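Local atomic coordinates of Ufm1-specific protease (Caenorhabditis elegans, PDB entry 5EJJ), a protein that cleaves the peptide bond after the C-terminal glycine of the ubiquitin-like modifier UFM1 as a thiol protease, and is required to localise certain odorant receptors to olfactory cilia. Residues S68-I73 and W298-H303; A127-R132 and I200-M205; V243-F248 and R261-R266; T289-L294 and S338-L343. All blocks are in the same frame, centred on the assembly; numbering follows the deposited sequence.

Contact 1: residues S68-I73 and W298-H303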
loop_
_atom_site.group_PDB
_atom_site.type_symbol
_atom_site.label_atom_id
_atom_site.label_comp_id
_atom_site.label_asym_id
_atom_site.label_seq_id
_atom_site.Cartn_x
_atom_site.Cartn_y
_atom_site.Cartn_z
ATOM N N SER A 68 2.481 2.877 14.983
ATOM C CA SER A 68 2.587 2.707 13.547
ATOM C C SER A 68 1.253 2.583 12.848
ATOM O O SER A 68 1.195 2.621 11.633
ATOM C CB SER A 68 3.434 1.501 13.253
ATOM O OG SER A 68 4.724 1.723 13.796
ATOM N N LEU A 69 0.186 2.445 13.624
ATOM C CA LEU A 69 -1.154 2.323 13.092
ATOM C C LEU A 69 -1.841 3.684 13.034
ATOM O O LEU A 69 -1.405 4.639 13.679
ATOM C CB LEU A 69 -1.947 1.365 13.959
ATOM C CG LEU A 69 -1.142 0.104 14.213
ATOM C CD1 LEU A 69 -1.898 -0.808 15.121
ATOM C CD2 LEU A 69 -0.888 -0.573 12.908
ATOM N N SER A 70 -2.910 3.770 12.249
ATOM C CA SER A 70 -3.644 5.017 12.096
ATOM C C SER A 70 -4.257 5.445 13.392
ATOM O O SER A 70 -4.678 4.620 14.192
ATOM C CB SER A 70 -4.739 4.900 11.050
ATOM O OG SER A 70 -4.220 5.132 9.759
ATOM N N ALA A 71 -4.334 6.762 13.554
ATOM C CA ALA A 71 -4.627 7.410 14.822
ATOM C C ALA A 71 -5.968 7.018 15.430
ATOM O O ALA A 71 -6.122 7.082 16.650
ATOM C CB ALA A 71 -4.528 8.899 14.670
ATOM N N ASP A 72 -6.927 6.595 14.607
ATOM C CA ASP A 72 -8.227 6.188 15.137
ATOM C C ASP A 72 -8.239 4.770 15.723
ATOM O O ASP A 72 -9.242 4.310 16.258
ATOM C CB ASP A 72 -9.296 6.320 14.067
ATOM C CG ASP A 72 -9.161 5.283 12.974
ATOM O OD1 ASP A 72 -8.084 5.185 12.337
ATOM O OD2 ASP A 72 -10.140 4.548 12.752
ATOM N N ILE A 73 -7.109 4.089 15.632
ATOM C CA ILE A 73 -7.005 2.699 16.008
ATOM C C ILE A 73 -6.134 2.546 17.241
ATOM O O ILE A 73 -5.086 3.160 17.357
ATOM C CB ILE A 73 -6.390 1.935 14.849
ATOM C CG1 ILE A 73 -7.371 1.936 13.692
ATOM C CG2 ILE A 73 -6.028 0.522 15.234
ATOM C CD1 ILE A 73 -7.011 0.984 12.608
ATOM N N TRP A 298 -4.425 -5.007 3.924
ATOM C CA TRP A 298 -4.774 -3.996 4.930
ATOM C C TRP A 298 -5.850 -2.983 4.504
ATOM O O TRP A 298 -5.949 -2.618 3.338
ATOM C CB TRP A 298 -3.521 -3.235 5.313
ATOM C CG TRP A 298 -2.618 -3.955 6.222
ATOM C CD1 TRP A 298 -2.335 -5.277 6.226
ATOM C CD2 TRP A 298 -1.876 -3.377 7.294
ATOM N NE1 TRP A 298 -1.443 -5.568 7.241
ATOM C CE2 TRP A 298 -1.153 -4.412 7.910
ATOM C CE3 TRP A 298 -1.756 -2.078 7.793
ATOM C CZ2 TRP A 298 -0.331 -4.191 8.995
ATOM C CZ3 TRP A 298 -0.942 -1.864 8.856
ATOM C CH2 TRP A 298 -0.237 -2.910 9.452
ATOM N N VAL A 299 -6.641 -2.514 5.452
ATOM C CA VAL A 299 -7.696 -1.568 5.120
ATOM C C VAL A 299 -7.542 -0.281 5.908
ATOM O O VAL A 299 -8.414 0.584 5.885
ATOM C CB VAL A 299 -9.077 -2.142 5.402
ATOM C CG1 VAL A 299 -9.312 -3.312 4.537
ATOM C CG2 VAL A 299 -9.176 -2.553 6.856
ATOM N N SER A 300 -6.434 -0.158 6.625
ATOM C CA SER A 300 -6.051 1.098 7.222
ATOM C C SER A 300 -4.544 1.159 6.970
ATOM O O SER A 300 -3.908 0.113 6.817
ATOM C CB SER A 300 -6.432 1.113 8.710
ATOM O OG SER A 300 -5.706 2.087 9.463
ATOM N N LEU A 301 -3.988 2.373 6.911
ATOM C CA LEU A 301 -2.595 2.595 6.533
ATOM C C LEU A 301 -1.612 2.207 7.627
ATOM O O LEU A 301 -2.006 1.989 8.768
ATOM C CB LEU A 301 -2.399 4.061 6.160
ATOM C CG LEU A 301 -3.267 4.558 5.001
ATOM C CD1 LEU A 301 -3.262 6.074 4.923
ATOM C CD2 LEU A 301 -2.775 3.961 3.685
ATOM N N LEU A 302 -0.338 2.120 7.262
ATOM C CA LEU A 302 0.760 1.811 8.172
ATOM C C LEU A 302 1.760 2.951 8.088
ATOM O O LEU A 302 2.146 3.357 6.990
ATOM C CB LEU A 302 1.463 0.530 7.733
ATOM C CG LEU A 302 2.812 0.155 8.352
ATOM C CD1 LEU A 302 2.692 -0.322 9.773
ATOM C CD2 LEU A 302 3.392 -0.943 7.560
ATOM N N HIS A 303 2.193 3.462 9.240
ATOM C CA HIS A 303 2.971 4.693 9.284
ATOM C C HIS A 303 4.313 4.451 9.926
ATOM O O HIS A 303 4.389 3.940 11.024
ATOM C CB HIS A 303 2.235 5.741 10.082
ATOM C CG HIS A 303 0.791 5.845 9.741
ATOM N ND1 HIS A 303 0.283 6.875 8.985
ATOM C CD2 HIS A 303 -0.260 5.049 10.054
ATOM C CE1 HIS A 303 -1.019 6.710 8.852
ATOM N NE2 HIS A 303 -1.373 5.607 9.487
HETATM O O HOH W 1 -5.698 4.540 7.395
HETATM O O HOH W 2 -8.513 3.690 9.984
#

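Contact 2: residues A127-R132 and I200-M205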
loop_
_atom_site.group_PDB
_atom_site.type_symbol
_atom_site.label_atom_id
_atom_site.label_comp_id
_atom_site.label_asym_id
_atom_site.label_seq_id
_atom_site.Cartn_x
_atom_site.Cartn_y
_atom_site.Cartn_z
ATOM N N ALA A 127 -11.101 9.403 4.067
ATOM C CA ALA A 127 -10.031 10.081 3.348
ATOM C C ALA A 127 -8.788 10.156 4.244
ATOM O O ALA A 127 -8.876 9.924 5.450
ATOM C CB ALA A 127 -10.483 11.468 2.929
ATOM N N SER A 128 -7.635 10.454 3.654
ATOM C CA SER A 128 -6.419 10.708 4.419
ATOM C C SER A 128 -6.093 12.192 4.449
ATOM O O SER A 128 -5.813 12.757 3.401
ATOM C CB SER A 128 -5.233 9.986 3.790
ATOM O OG SER A 128 -5.291 8.603 4.053
ATOM N N CYS A 129 -6.112 12.818 5.629
ATOM C CA CYS A 129 -5.544 14.166 5.799
ATOM C C CYS A 129 -4.044 14.080 6.001
ATOM O O CYS A 129 -3.585 13.207 6.716
ATOM C CB CYS A 129 -6.124 14.839 7.023
ATOM S SG CYS A 129 -7.891 14.902 7.007
ATOM N N VAL A 130 -3.279 14.991 5.412
ATOM C CA VAL A 130 -1.830 14.918 5.546
ATOM C C VAL A 130 -1.166 16.305 5.657
ATOM O O VAL A 130 -1.668 17.280 5.127
ATOM C CB VAL A 130 -1.248 14.131 4.363
ATOM C CG1 VAL A 130 -1.614 14.802 3.088
ATOM C CG2 VAL A 130 0.245 14.005 4.462
ATOM N N SER A 131 -0.051 16.398 6.370
ATOM C CA SER A 131 0.726 17.632 6.425
ATOM C C SER A 131 2.194 17.315 6.678
ATOM O O SER A 131 2.501 16.258 7.214
ATOM C CB SER A 131 0.177 18.580 7.493
ATOM O OG SER A 131 0.288 18.015 8.784
ATOM N N ARG A 132 3.098 18.197 6.239
ATOM C CA ARG A 132 4.510 18.096 6.605
ATOM C C ARG A 132 4.687 18.783 7.929
ATOM O O ARG A 132 4.122 19.858 8.185
ATOM C CB ARG A 132 5.399 18.812 5.623
ATOM C CG ARG A 132 5.891 17.976 4.531
ATOM C CD ARG A 132 7.216 18.506 4.008
ATOM N NE ARG A 132 8.152 17.391 3.907
ATOM C CZ ARG A 132 9.435 17.519 3.618
ATOM N NH1 ARG A 132 9.925 18.741 3.388
ATOM N NH2 ARG A 132 10.217 16.429 3.568
ATOM N N ILE A 200 -6.721 15.086 1.497
ATOM C CA ILE A 200 -6.814 16.518 1.791
ATOM C C ILE A 200 -5.494 17.017 2.428
ATOM O O ILE A 200 -5.229 16.753 3.609
ATOM C CB ILE A 200 -7.968 16.800 2.794
ATOM C CG1 ILE A 200 -9.238 16.088 2.368
ATOM C CG2 ILE A 200 -8.245 18.282 2.951
ATOM C CD1 ILE A 200 -9.507 14.853 3.169
ATOM N N GLU A 201 -4.671 17.735 1.662
ATOM C CA GLU A 201 -3.399 18.263 2.171
ATOM C C GLU A 201 -3.533 19.562 2.976
ATOM O O GLU A 201 -4.193 20.482 2.524
ATOM C CB GLU A 201 -2.462 18.506 1.004
ATOM C CG GLU A 201 -1.097 19.028 1.378
ATOM C CD GLU A 201 -0.051 18.738 0.287
ATOM O OE1 GLU A 201 0.763 19.649 -0.005
ATOM O OE2 GLU A 201 -0.038 17.599 -0.270
ATOM N N PHE A 202 -2.908 19.641 4.158
ATOM C CA PHE A 202 -2.884 20.882 4.970
ATOM C C PHE A 202 -1.482 21.434 5.218
ATOM O O PHE A 202 -0.471 20.742 5.055
ATOM C CB PHE A 202 -3.501 20.697 6.347
ATOM C CG PHE A 202 -4.938 20.311 6.339
ATOM C CD1 PHE A 202 -5.330 19.041 5.935
ATOM C CD2 PHE A 202 -5.899 21.183 6.824
ATOM C CE1 PHE A 202 -6.663 18.657 5.986
ATOM C CE2 PHE A 202 -7.249 20.820 6.879
ATOM C CZ PHE A 202 -7.626 19.557 6.460
ATOM N N THR A 203 -1.435 22.695 5.637
ATOM C CA THR A 203 -0.186 23.298 6.070
ATOM C C THR A 203 -0.193 23.345 7.586
ATOM O O THR A 203 -1.152 23.839 8.187
ATOM C CB THR A 203 -0.007 24.692 5.503
ATOM O OG1 THR A 203 0.323 24.587 4.114
ATOM C CG2 THR A 203 1.137 25.382 6.211
ATOM N N ALA A 204 0.842 22.794 8.216
ATOM C CA ALA A 204 0.853 22.749 9.678
ATOM C C ALA A 204 1.582 23.969 10.227
ATOM O O ALA A 204 2.661 24.355 9.741
ATOM C CB ALA A 204 1.472 21.462 10.198
ATOM N N MET A 205 0.972 24.583 11.234
ATOM C CA MET A 205 1.420 25.875 11.700
ATOM C C MET A 205 1.431 25.951 13.205
ATOM O O MET A 205 0.843 25.124 13.884
ATOM C CB MET A 205 0.514 26.944 11.129
ATOM C CG MET A 205 0.668 27.023 9.650
ATOM S SD MET A 205 -0.410 28.202 8.889
ATOM C CE MET A 205 -1.917 27.934 9.818
#

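Contact 3: residues V243-F248 and R261-R266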
loop_
_atom_site.group_PDB
_atom_site.type_symbol
_atom_site.label_atom_id
_atom_site.label_comp_id
_atom_site.label_asym_id
_atom_site.label_seq_id
_atom_site.Cartn_x
_atom_site.Cartn_y
_atom_site.Cartn_z
ATOM N N VAL A 243 2.633 13.655 8.153
ATOM C CA VAL A 243 1.794 13.140 9.219
ATOM C C VAL A 243 0.387 12.946 8.658
ATOM O O VAL A 243 -0.261 13.906 8.243
ATOM C CB VAL A 243 1.765 14.060 10.427
ATOM C CG1 VAL A 243 0.893 13.480 11.500
ATOM C CG2 VAL A 243 3.158 14.255 10.964
ATOM N N VAL A 244 -0.069 11.689 8.636
ATOM C CA VAL A 244 -1.318 11.300 7.987
ATOM C C VAL A 244 -2.337 10.834 9.004
ATOM O O VAL A 244 -2.032 9.995 9.843
ATOM C CB VAL A 244 -1.098 10.141 7.035
ATOM C CG1 VAL A 244 -2.340 9.907 6.258
ATOM C CG2 VAL A 244 0.054 10.431 6.113
ATOM N N PHE A 245 -3.547 11.383 8.939
ATOM C CA PHE A 245 -4.648 10.924 9.785
ATOM C C PHE A 245 -5.969 10.823 9.012
ATOM O O PHE A 245 -6.221 11.614 8.103
ATOM C CB PHE A 245 -4.799 11.812 11.006
ATOM C CG PHE A 245 -5.184 13.236 10.704
ATOM C CD1 PHE A 245 -4.216 14.184 10.391
ATOM C CD2 PHE A 245 -6.514 13.649 10.794
ATOM C CE1 PHE A 245 -4.568 15.515 10.155
ATOM C CE2 PHE A 245 -6.874 14.982 10.549
ATOM C CZ PHE A 245 -5.894 15.914 10.229
ATOM N N PRO A 246 -6.806 9.827 9.351
ATOM C CA PRO A 246 -8.060 9.605 8.633
ATOM C C PRO A 246 -9.148 10.655 8.846
ATOM O O PRO A 246 -9.418 11.055 9.966
ATOM C CB PRO A 246 -8.531 8.255 9.173
ATOM C CG PRO A 246 -7.828 8.089 10.422
ATOM C CD PRO A 246 -6.507 8.702 10.240
ATOM N N ALA A 247 -9.758 11.073 7.735
ATOM C CA ALA A 247 -10.984 11.874 7.699
ATOM C C ALA A 247 -12.157 10.953 7.376
ATOM O O ALA A 247 -12.309 10.520 6.226
ATOM C CB ALA A 247 -10.864 12.901 6.608
ATOM N N PHE A 248 -12.977 10.629 8.369
ATOM C CA PHE A 248 -14.106 9.741 8.118
ATOM C C PHE A 248 -15.357 10.566 7.851
ATOM O O PHE A 248 -15.546 11.628 8.449
ATOM C CB PHE A 248 -14.338 8.792 9.294
ATOM C CG PHE A 248 -13.240 7.798 9.492
ATOM C CD1 PHE A 248 -13.029 6.793 8.562
ATOM C CD2 PHE A 248 -12.422 7.863 10.603
ATOM C CE1 PHE A 248 -12.026 5.869 8.731
ATOM C CE2 PHE A 248 -11.408 6.949 10.780
ATOM C CZ PHE A 248 -11.208 5.947 9.841
ATOM N N ARG A 261 -3.791 15.268 16.234
ATOM C CA ARG A 261 -2.887 15.403 17.343
ATOM C C ARG A 261 -2.298 14.054 17.693
ATOM O O ARG A 261 -1.081 13.920 17.762
ATOM C CB ARG A 261 -3.637 15.975 18.527
ATOM C CG ARG A 261 -2.751 16.459 19.595
ATOM C CD ARG A 261 -3.503 16.794 20.853
ATOM N NE ARG A 261 -2.520 17.081 21.885
ATOM C CZ ARG A 261 -2.142 16.213 22.816
ATOM N NH1 ARG A 261 -2.710 15.006 22.883
ATOM N NH2 ARG A 261 -1.210 16.570 23.694
ATOM N N GLU A 262 -3.149 13.050 17.904
ATOM C CA GLU A 262 -2.667 11.679 18.131
ATOM C C GLU A 262 -1.771 11.197 16.991
ATOM O O GLU A 262 -0.774 10.498 17.221
ATOM C CB GLU A 262 -3.825 10.696 18.291
ATOM C CG GLU A 262 -3.406 9.227 18.495
ATOM C CD GLU A 262 -2.787 8.948 19.865
ATOM O OE1 GLU A 262 -2.936 9.782 20.798
ATOM O OE2 GLU A 262 -2.138 7.884 20.015
ATOM N N ALA A 263 -2.142 11.572 15.767
ATOM C CA ALA A 263 -1.388 11.200 14.582
ATOM C C ALA A 263 0.042 11.718 14.707
ATOM O O ALA A 263 1.015 10.957 14.556
ATOM C CB ALA A 263 -2.062 11.745 13.345
ATOM N N PHE A 264 0.157 13.011 15.012
ATOM C CA PHE A 264 1.448 13.658 15.198
ATOM C C PHE A 264 2.267 13.060 16.352
ATOM O O PHE A 264 3.490 12.907 16.235
ATOM C CB PHE A 264 1.287 15.166 15.421
ATOM C CG PHE A 264 2.561 15.832 15.788
ATOM C CD1 PHE A 264 2.835 16.149 17.094
ATOM C CD2 PHE A 264 3.533 16.061 14.831
ATOM C CE1 PHE A 264 4.048 16.736 17.439
ATOM C CE2 PHE A 264 4.752 16.636 15.171
ATOM C CZ PHE A 264 5.009 16.983 16.472
ATOM N N ASN A 265 1.608 12.737 17.464
ATOM C CA ASN A 265 2.327 12.161 18.584
ATOM C C ASN A 265 2.878 10.766 18.283
ATOM O O ASN A 265 3.966 10.427 18.736
ATOM C CB ASN A 265 1.498 12.168 19.866
ATOM C CG ASN A 265 1.125 13.580 20.329
ATOM O OD1 ASN A 265 1.675 14.582 19.862
ATOM N ND2 ASN A 265 0.183 13.656 21.259
ATOM N N ARG A 266 2.161 9.972 17.487
ATOM C CA ARG A 266 2.612 8.618 17.171
ATOM C C ARG A 266 3.838 8.641 16.277
ATOM O O ARG A 266 4.758 7.844 16.437
ATOM C CB ARG A 266 1.496 7.823 16.506
ATOM C CG ARG A 266 0.331 7.545 17.425
ATOM C CD ARG A 266 -0.593 6.525 16.875
ATOM N NE ARG A 266 -1.650 6.213 17.821
ATOM C CZ ARG A 266 -2.720 5.477 17.528
ATOM N NH1 ARG A 266 -2.887 4.976 16.316
ATOM N NH2 ARG A 266 -3.632 5.242 18.441
#

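Contact 4: residues T289-L294 and S338-L343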
loop_
_atom_site.group_PDB
_atom_site.type_symbol
_atom_site.label_atom_id
_atom_site.label_comp_id
_atom_site.label_asym_id
_atom_site.label_seq_id
_atom_site.Cartn_x
_atom_site.Cartn_y
_atom_site.Cartn_z
ATOM N N THR A 289 13.430 8.927 7.470
ATOM C CA THR A 289 12.523 9.312 6.370
ATOM C C THR A 289 11.110 8.886 6.707
ATOM O O THR A 289 10.876 7.740 7.112
ATOM C CB THR A 289 12.815 8.586 5.016
ATOM O OG1 THR A 289 14.144 8.858 4.553
ATOM C CG2 THR A 289 11.826 9.039 3.969
ATOM N N SER A 290 10.157 9.785 6.506
ATOM C CA SER A 290 8.768 9.431 6.741
ATOM C C SER A 290 8.099 8.711 5.574
ATOM O O SER A 290 8.080 9.213 4.448
ATOM C CB SER A 290 7.963 10.662 7.115
ATOM O OG SER A 290 7.740 10.656 8.510
ATOM N N ALA A 291 7.519 7.546 5.860
ATOM C CA ALA A 291 6.791 6.784 4.854
ATOM C C ALA A 291 5.402 6.382 5.329
ATOM O O ALA A 291 5.159 6.215 6.528
ATOM C CB ALA A 291 7.591 5.541 4.444
ATOM N N THR A 292 4.500 6.224 4.370
ATOM C CA THR A 292 3.176 5.656 4.604
ATOM C C THR A 292 2.953 4.529 3.589
ATOM O O THR A 292 3.322 4.655 2.420
ATOM C CB THR A 292 2.074 6.712 4.440
ATOM O OG1 THR A 292 2.411 7.870 5.207
ATOM C CG2 THR A 292 0.771 6.187 4.935
ATOM N N TYR A 293 2.383 3.420 4.045
ATOM C CA TYR A 293 2.144 2.273 3.203
ATOM C C TYR A 293 0.727 1.796 3.385
ATOM O O TYR A 293 0.063 2.121 4.370
ATOM C CB TYR A 293 3.050 1.123 3.600
ATOM C CG TYR A 293 4.500 1.445 3.543
ATOM C CD1 TYR A 293 5.165 1.944 4.648
ATOM C CD2 TYR A 293 5.213 1.244 2.386
ATOM C CE1 TYR A 293 6.510 2.245 4.595
ATOM C CE2 TYR A 293 6.555 1.526 2.317
ATOM C CZ TYR A 293 7.196 2.034 3.416
ATOM O OH TYR A 293 8.530 2.319 3.316
ATOM N N LEU A 294 0.273 0.998 2.425
ATOM C CA LEU A 294 -0.953 0.223 2.557
ATOM C C LEU A 294 -0.559 -1.191 2.228
ATOM O O LEU A 294 -0.611 -1.583 1.074
ATOM C CB LEU A 294 -1.998 0.691 1.554
ATOM C CG LEU A 294 -3.294 -0.109 1.550
ATOM C CD1 LEU A 294 -3.824 -0.171 2.944
ATOM C CD2 LEU A 294 -4.311 0.557 0.654
ATOM N N SER A 338 10.367 2.851 -2.349
ATOM C CA SER A 338 9.721 2.900 -3.655
ATOM C C SER A 338 8.222 2.581 -3.599
ATOM O O SER A 338 7.455 2.947 -4.500
ATOM C CB SER A 338 10.446 1.903 -4.561
ATOM O OG SER A 338 9.534 1.216 -5.399
ATOM N N GLN A 339 7.813 1.898 -2.529
ATOM C CA GLN A 339 6.444 1.426 -2.380
ATOM C C GLN A 339 5.556 2.354 -1.539
ATOM O O GLN A 339 4.326 2.174 -1.488
ATOM C CB GLN A 339 6.454 0.062 -1.729
ATOM C CG GLN A 339 7.254 -0.940 -2.458
ATOM C CD GLN A 339 7.020 -2.340 -1.935
ATOM O OE1 GLN A 339 7.859 -2.891 -1.221
ATOM N NE2 GLN A 339 5.875 -2.931 -2.295
ATOM N N ALA A 340 6.182 3.324 -0.869
ATOM C CA ALA A 340 5.466 4.256 -0.008
ATOM C C ALA A 340 4.477 5.079 -0.819
ATOM O O ALA A 340 4.785 5.525 -1.913
ATOM C CB ALA A 340 6.436 5.147 0.691
ATOM N N LEU A 341 3.279 5.265 -0.297
ATOM C CA LEU A 341 2.325 6.103 -0.992
ATOM C C LEU A 341 2.892 7.506 -0.973
ATOM O O LEU A 341 3.621 7.895 -0.058
ATOM C CB LEU A 341 0.955 6.051 -0.318
ATOM C CG LEU A 341 0.614 4.599 -0.008
ATOM C CD1 LEU A 341 -0.736 4.434 0.690
ATOM C CD2 LEU A 341 0.684 3.761 -1.271
ATOM N N ALA A 342 2.597 8.277 -1.992
ATOM C CA ALA A 342 3.060 9.643 -1.970
ATOM C C ALA A 342 1.815 10.493 -1.771
ATOM O O ALA A 342 1.120 10.863 -2.738
ATOM C CB ALA A 342 3.771 9.971 -3.262
ATOM N N LEU A 343 1.498 10.763 -0.511
ATOM C CA LEU A 343 0.229 11.401 -0.225
ATOM C C LEU A 343 0.453 12.896 -0.155
ATOM O O LEU A 343 -0.425 13.696 -0.524
ATOM C CB LEU A 343 -0.385 10.854 1.069
ATOM C CG LEU A 343 -0.585 9.334 1.180
ATOM C CD1 LEU A 343 -1.194 8.999 2.511
ATOM C CD2 LEU A 343 -1.449 8.748 0.078
HETATM O O HOH W 3 4.696 7.882 2.169
HETATM O O HOH W 4 2.181 0.576 0.375
#

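Contact 1: residues S68-I73 and W298-H303
His303 and Ser70 meet through the rim of the imidazole: Ser70 OG lies near the ring plane, 2.9 Å from His303 NE2, in a hydrogen bond whose donor could be either group. The first torsion of the histidine (chi1 -46°) brings the ring to this side, with CG beside the backbone N and opposite the carbonyl carbon. The same rim passes Ser68 O, with His303 CD2 3.2 Å from Ser68 O and again close to the plane. Ser68 O is also the acceptor for the backbone of the histidine, His303 N lying 2.7 Å away, so backbone and ring of one residue converge on a single carbonyl. Ser70 OG has a further partner in a water 2.9 Å away, which in turn accepts from Leu301 N. Ile73, closing the type I turn that starts at Ser70, brings CD1 to 3.6 Å from Ser300 OG, while Leu69 CD2 approaches Trp298 CH2 obliquely at 4.2 Å. Replacing His303 by an alanine would probably leave Ser70 OG without its ring partner and open a gap beside Leu69. Chemically, then, a polar seam lies within a buried junction: serine, imidazole, water and backbone are linked by hydrogen bonds where the loop after helix 59-68, in the MPN family region, meets the start of strand 302-306.

Contact 2: residues A127-R132 and I200-M205
Cys129 sets its SG beside its own backbone N (chi1 -55°), and Phe202 swings its ring the same way, CG opposite the carbonyl carbon (chi1 -62°); with both side chains so turned, Phe202 CE1 comes to rest 4.0 Å from Cys129 CB. The sulfur itself stands 5.3 Å from the centroid of the Phe202 ring in an oblique sulfur-aromatic contact. Ile200 adds its CD1, 3.5 Å from Ala127 CB and 4.2 Å from Cys129 SG, so that one methyl group touches two residues of 127-132. These contacts decorate a parallel pairing of strands 127-139 and 199-205 in a five-stranded mixed sheet, where Cys129 is level with Ile200 on one face and Val130 with Glu201 on the other. The backbone bonds follow the parallel pattern: Ile200 N donates to Ser128 O and its carbonyl accepts from Val130 N, while Phe202 N gives the straightest of the three bonds, 2.8 Å from Val130 O with 176° at the hydrogen. Farther along, Ala204 CB packs 3.7 Å from Arg132 O and Ser131 CB lies 3.3 Å from Phe202 O. On the face carrying Val130, Glu201 runs out extended and its carboxylate finds Ser345 OG. The ring of Phe202 continues onto Tyr164, Leu171 and Ile173 of the next two strands, and strand 235-247 pairs with 127-139 along its other edge, where Phe245 and Ala247 touch Cys129.

Contact 3: residues V243-F248 and R261-R266
Val243 directs its CB at helix 261-266, and its two methyl groups meet different parts of the helix. CG1, opposite the backbone N (chi1 -180°), lies against the main chain where Ala263 passes into Phe264: Val243 CG1 is 3.6 Å from Phe264 N and 3.9 Å from Ala263 CB. The other methyl meets the edge of the Phe264 ring near its plane, Val243 CG2 lying 4.3 Å from Phe264 CD2. The valine thus spans two successive helix residues, one through backbone and methyl, the other through backbone and ring. Two positions on, Phe245 also faces the helix, and its CB comes 3.6 Å from Ala263 CB, a small side chain, consistent with the close approach of strand and helix. The two axes approach to 7.6 Å and run at 145°, nearer antiparallel than perpendicular. No hydrogen bond crosses the interface; it is made by carbon contacts. Polar contacts lie on another side of the helix: Arg266 NE donates to Glu262 OE2 at 2.8 Å in a salt bridge between residues one turn apart; the oxygen accepts through its anti lone pair and stands 21° out of the guanidinium plane. Around this pairing, strand 235-247 is an outermost member of its five-stranded sheet and helix 253-280 packs against it, with Phe264 reaching over to Val133 of strand 127-139, to Leu155 of helix 144-156 and, edge-to-face, to Phe162.

Contact 4: residues T289-L294 and S338-L343
Ala291 and Ala340 touch methyl to methyl, CB to CB at 3.9 Å, in the middle of a small apolar patch. Tyr293 flanks it: although its CB leads off from the loop, the first torsion (chi1 -58°) keeps CG beside the backbone N and returns the ring obliquely to the Gln339-Ala340 peptide, with Tyr293 CE2 3.7 Å from Ala340 N. Leu341 reaches the end of the strand, its CD1 4.0 Å from Leu294 CB, and farther out Thr292 CG2 lies 4.2 Å from Leu343 CD1. A serine at Tyr293 is likely to strip the peptide before Ala340 of its aromatic cover and to open a gap beside the Ala340 methyl. Beyond the carbons comes the polar edge. Thr292 O accepts from Leu341 N at 2.8 Å, and Thr292 N donates to a water. A second water accepts from Leu294 N at 2.8 Å and donates to Gln339 O, sitting at the edge of the Tyr293 ring, in its plane. Thr292 OG1 looks elsewhere, to Glu242. Strand 289-293 pairs with 302-306 through Ala291 and Tyr293, and the loop 338-343, running at 100° to the end of the strand, meets the edge of 289-293 that is not paired with 302-306. The arrangement is that of a two-stranded antiparallel beta hairpin with a loop crossing its outer edge.

Overall arrangement
Contacts 1 and 3 lie about 9 Å apart between centres and are joined by Arg266, whose NH1 reaches Leu69 O at 3.0 Å and NH2 reaches Ile73 O at 2.8 Å. Contacts 2 and 3, also about 9 Å apart between centres, share the five-stranded sheet: Cys129 N lies 2.8 Å from Phe245 O. Contact 4 meets contact 1 through the hairpin, Leu302 N lying 2.9 Å from Tyr293 O, and its Thr292 and Leu343 pack on Val244. Contacts 2 and 3 are nested within the chain loop closed by contact 1, which contact 4 crosses. All four lie away from the probable catalytic residues Cys396, Asp520 and His522.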